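Local coordinates for Afp1 (Serratia entomophila, PDB 6RBN), which probably builds the inner tube of a contractile injection system, the anti-feeding prophage, as a T4 gp19-like tail tube protein, at residues 26-31 with 75-80. Numbering follows the deposited sequence.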
loop_
_atom_site.group_PDB
_atom_site.type_symbol
_atom_site.label_atom_id
_atom_site.label_comp_id
_atom_site.label_asym_id
_atom_site.label_seq_id
_atom_site.Cartn_x
_atom_site.Cartn_y
_atom_site.Cartn_z
ATOM N N GLU A 26 55.850 -9.587 -9.928
ATOM C CA GLU A 26 55.038 -8.405 -9.694
ATOM C C GLU A 26 53.645 -8.837 -9.267
ATOM O O GLU A 26 53.174 -9.917 -9.625
ATOM C CB GLU A 26 54.941 -7.530 -10.947
ATOM C CG GLU A 26 56.252 -6.917 -11.382
ATOM C CD GLU A 26 56.109 -6.092 -12.642
ATOM O OE1 GLU A 26 55.008 -6.095 -13.230
ATOM O OE2 GLU A 26 57.097 -5.447 -13.049
ATOM N N GLN A 27 52.984 -7.977 -8.501
ATOM C CA GLN A 27 51.594 -8.200 -8.144
ATOM C C GLN A 27 50.690 -7.454 -9.111
ATOM O O GLN A 27 50.863 -6.257 -9.347
ATOM C CB GLN A 27 51.309 -7.756 -6.712
ATOM C CG GLN A 27 51.977 -8.617 -5.668
ATOM C CD GLN A 27 51.607 -8.210 -4.262
ATOM O OE1 GLN A 27 50.863 -7.251 -4.056
ATOM N NE2 GLN A 27 52.125 -8.936 -3.281
ATOM N N VAL A 28 49.728 -8.177 -9.673
ATOM C CA VAL A 28 48.799 -7.619 -10.646
ATOM C C VAL A 28 47.394 -7.753 -10.069
ATOM O O VAL A 28 47.029 -8.832 -9.584
ATOM C CB VAL A 28 48.926 -8.326 -12.005
ATOM C CG1 VAL A 28 47.921 -7.777 -12.992
ATOM C CG2 VAL A 28 50.334 -8.184 -12.549
ATOM N N PRO A 29 46.587 -6.693 -10.065
ATOM C CA PRO A 29 45.234 -6.792 -9.505
ATOM C C PRO A 29 44.293 -7.519 -10.456
ATOM O O PRO A 29 44.162 -7.147 -11.623
ATOM C CB PRO A 29 44.816 -5.329 -9.332
ATOM C CG PRO A 29 46.091 -4.564 -9.337
ATOM C CD PRO A 29 46.978 -5.293 -10.286
ATOM N N PHE A 30 43.626 -8.549 -9.947
ATOM C CA PHE A 30 42.663 -9.316 -10.721
ATOM C C PHE A 30 41.305 -9.309 -10.036
ATOM O O PHE A 30 41.190 -9.063 -8.836
ATOM C CB PHE A 30 43.134 -10.759 -10.928
ATOM C CG PHE A 30 44.258 -10.891 -11.904
ATOM C CD1 PHE A 30 44.008 -10.914 -13.260
ATOM C CD2 PHE A 30 45.563 -10.985 -11.470
ATOM C CE1 PHE A 30 45.038 -11.031 -14.163
ATOM C CE2 PHE A 30 46.595 -11.106 -12.371
ATOM C CZ PHE A 30 46.330 -11.127 -13.716
ATOM N N THR A 31 40.273 -9.590 -10.826
ATOM C CA THR A 31 38.904 -9.664 -10.340
ATOM C C THR A 31 38.520 -11.088 -9.964
ATOM O O THR A 31 37.936 -11.320 -8.904
ATOM C CB THR A 31 37.946 -9.133 -11.403
ATOM O OG1 THR A 31 38.342 -7.811 -11.764
ATOM C CG2 THR A 31 36.530 -9.085 -10.873
ATOM N N ASN A 75 49.150 -2.740 -21.439
ATOM C CA ASN A 75 48.485 -4.007 -21.155
ATOM C C ASN A 75 49.536 -5.061 -20.857
ATOM O O ASN A 75 50.096 -5.648 -21.778
ATOM C CB ASN A 75 47.599 -4.407 -22.335
ATOM C CG ASN A 75 46.462 -5.331 -21.946
ATOM O OD1 ASN A 75 45.532 -5.525 -22.722
ATOM N ND2 ASN A 75 46.520 -5.891 -20.744
ATOM N N ALA A 76 49.765 -5.324 -19.569
ATOM C CA ALA A 76 50.839 -6.220 -19.160
ATOM C C ALA A 76 50.541 -7.674 -19.488
ATOM O O ALA A 76 51.473 -8.460 -19.688
ATOM C CB ALA A 76 51.107 -6.066 -17.667
ATOM N N MET A 77 49.270 -8.052 -19.551
ATOM C CA MET A 77 48.893 -9.383 -19.993
ATOM C C MET A 77 48.976 -9.543 -21.501
ATOM O O MET A 77 48.937 -10.675 -21.990
ATOM C CB MET A 77 47.472 -9.725 -19.532
ATOM C CG MET A 77 47.284 -9.794 -18.025
ATOM S SD MET A 77 48.303 -11.028 -17.202
ATOM C CE MET A 77 49.528 -9.992 -16.401
ATOM N N TYR A 78 49.078 -8.444 -22.245
ATOM C CA TYR A 78 49.215 -8.543 -23.691
ATOM C C TYR A 78 50.660 -8.751 -24.116
ATOM O O TYR A 78 50.921 -9.551 -25.016
ATOM C CB TYR A 78 48.645 -7.302 -24.366
ATOM C CG TYR A 78 48.848 -7.285 -25.857
ATOM C CD1 TYR A 78 48.139 -8.139 -26.681
ATOM C CD2 TYR A 78 49.744 -6.401 -26.440
ATOM C CE1 TYR A 78 48.322 -8.124 -28.044
ATOM C CE2 TYR A 78 49.933 -6.378 -27.800
ATOM C CZ TYR A 78 49.219 -7.240 -28.595
ATOM O OH TYR A 78 49.407 -7.217 -29.951
ATOM N N GLU A 79 51.620 -8.060 -23.491
ATOM C CA GLU A 79 53.007 -8.261 -23.901
ATOM C C GLU A 79 53.582 -9.590 -23.438
ATOM O O GLU A 79 54.692 -9.936 -23.849
ATOM C CB GLU A 79 53.934 -7.145 -23.416
ATOM C CG GLU A 79 53.708 -5.803 -24.076
ATOM C CD GLU A 79 52.980 -4.836 -23.187
ATOM O OE1 GLU A 79 52.877 -5.123 -21.977
ATOM O OE2 GLU A 79 52.511 -3.797 -23.692
ATOM N N TRP A 80 52.867 -10.334 -22.600
ATOM C CA TRP A 80 53.292 -11.663 -22.197
ATOM C C TRP A 80 52.695 -12.753 -23.073
ATOM O O TRP A 80 53.271 -13.841 -23.167
ATOM C CB TRP A 80 52.946 -11.866 -20.719
ATOM C CG TRP A 80 53.331 -13.174 -20.128
ATOM C CD1 TRP A 80 54.513 -13.828 -20.283
ATOM C CD2 TRP A 80 52.589 -13.917 -19.161
ATOM N NE1 TRP A 80 54.519 -14.977 -19.536
ATOM C CE2 TRP A 80 53.351 -15.047 -18.826
ATOM C CE3 TRP A 80 51.338 -13.747 -18.565
ATOM C CZ2 TRP A 80 52.904 -16.004 -17.925
ATOM C CZ3 TRP A 80 50.898 -14.697 -17.673
ATOM C CH2 TRP A 80 51.677 -15.812 -17.362
#
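A Met-aromatic contact in the apolar interior of the tube subunit joins Phe30 to Met77. SD of Met77 lies 4.0 Å from CZ of Phe30. Met77 SD sits at the edge of the Phe30 ring, near its plane, 5.3 Å from the ring centroid and 86° off the normal. The ring thus meets the sulfur with its outer end, and the two side chains approach from opposite directions. Met77 CG lies anti to the carbonyl carbon, beside the backbone N, and the chain then bends at chi2 (-60°) and again at chi3 (106°). The second bend carries the methyl off to Val28, where Met77 CE comes 4.3 Å from Val28 CG2. Val28 and Phe30 therefore share one methionine: its methyl serves the valine and its sulfur the ring. The touch is light, burying 112 Å² in all, and the nearest CA atoms, those of Val28 and Ala76, remain 8.9 Å apart. Side chains alone bridge the gap. Leu23 of strand 19-23 touches both Phe30 and Met77. Leu66 and Lys68 of strand 63-69 also pack on Phe30, and Ile137 of strand 134-140 on Met77. Tyr78 N donates a hydrogen bond to Asn75 O (3.0 Å), closing the turn that carries Met77. A Met-aromatic contact backed by a valine thus ties segment 26-31 to the turn at 75-78 within the antiparallel gp19-like tail tube fold.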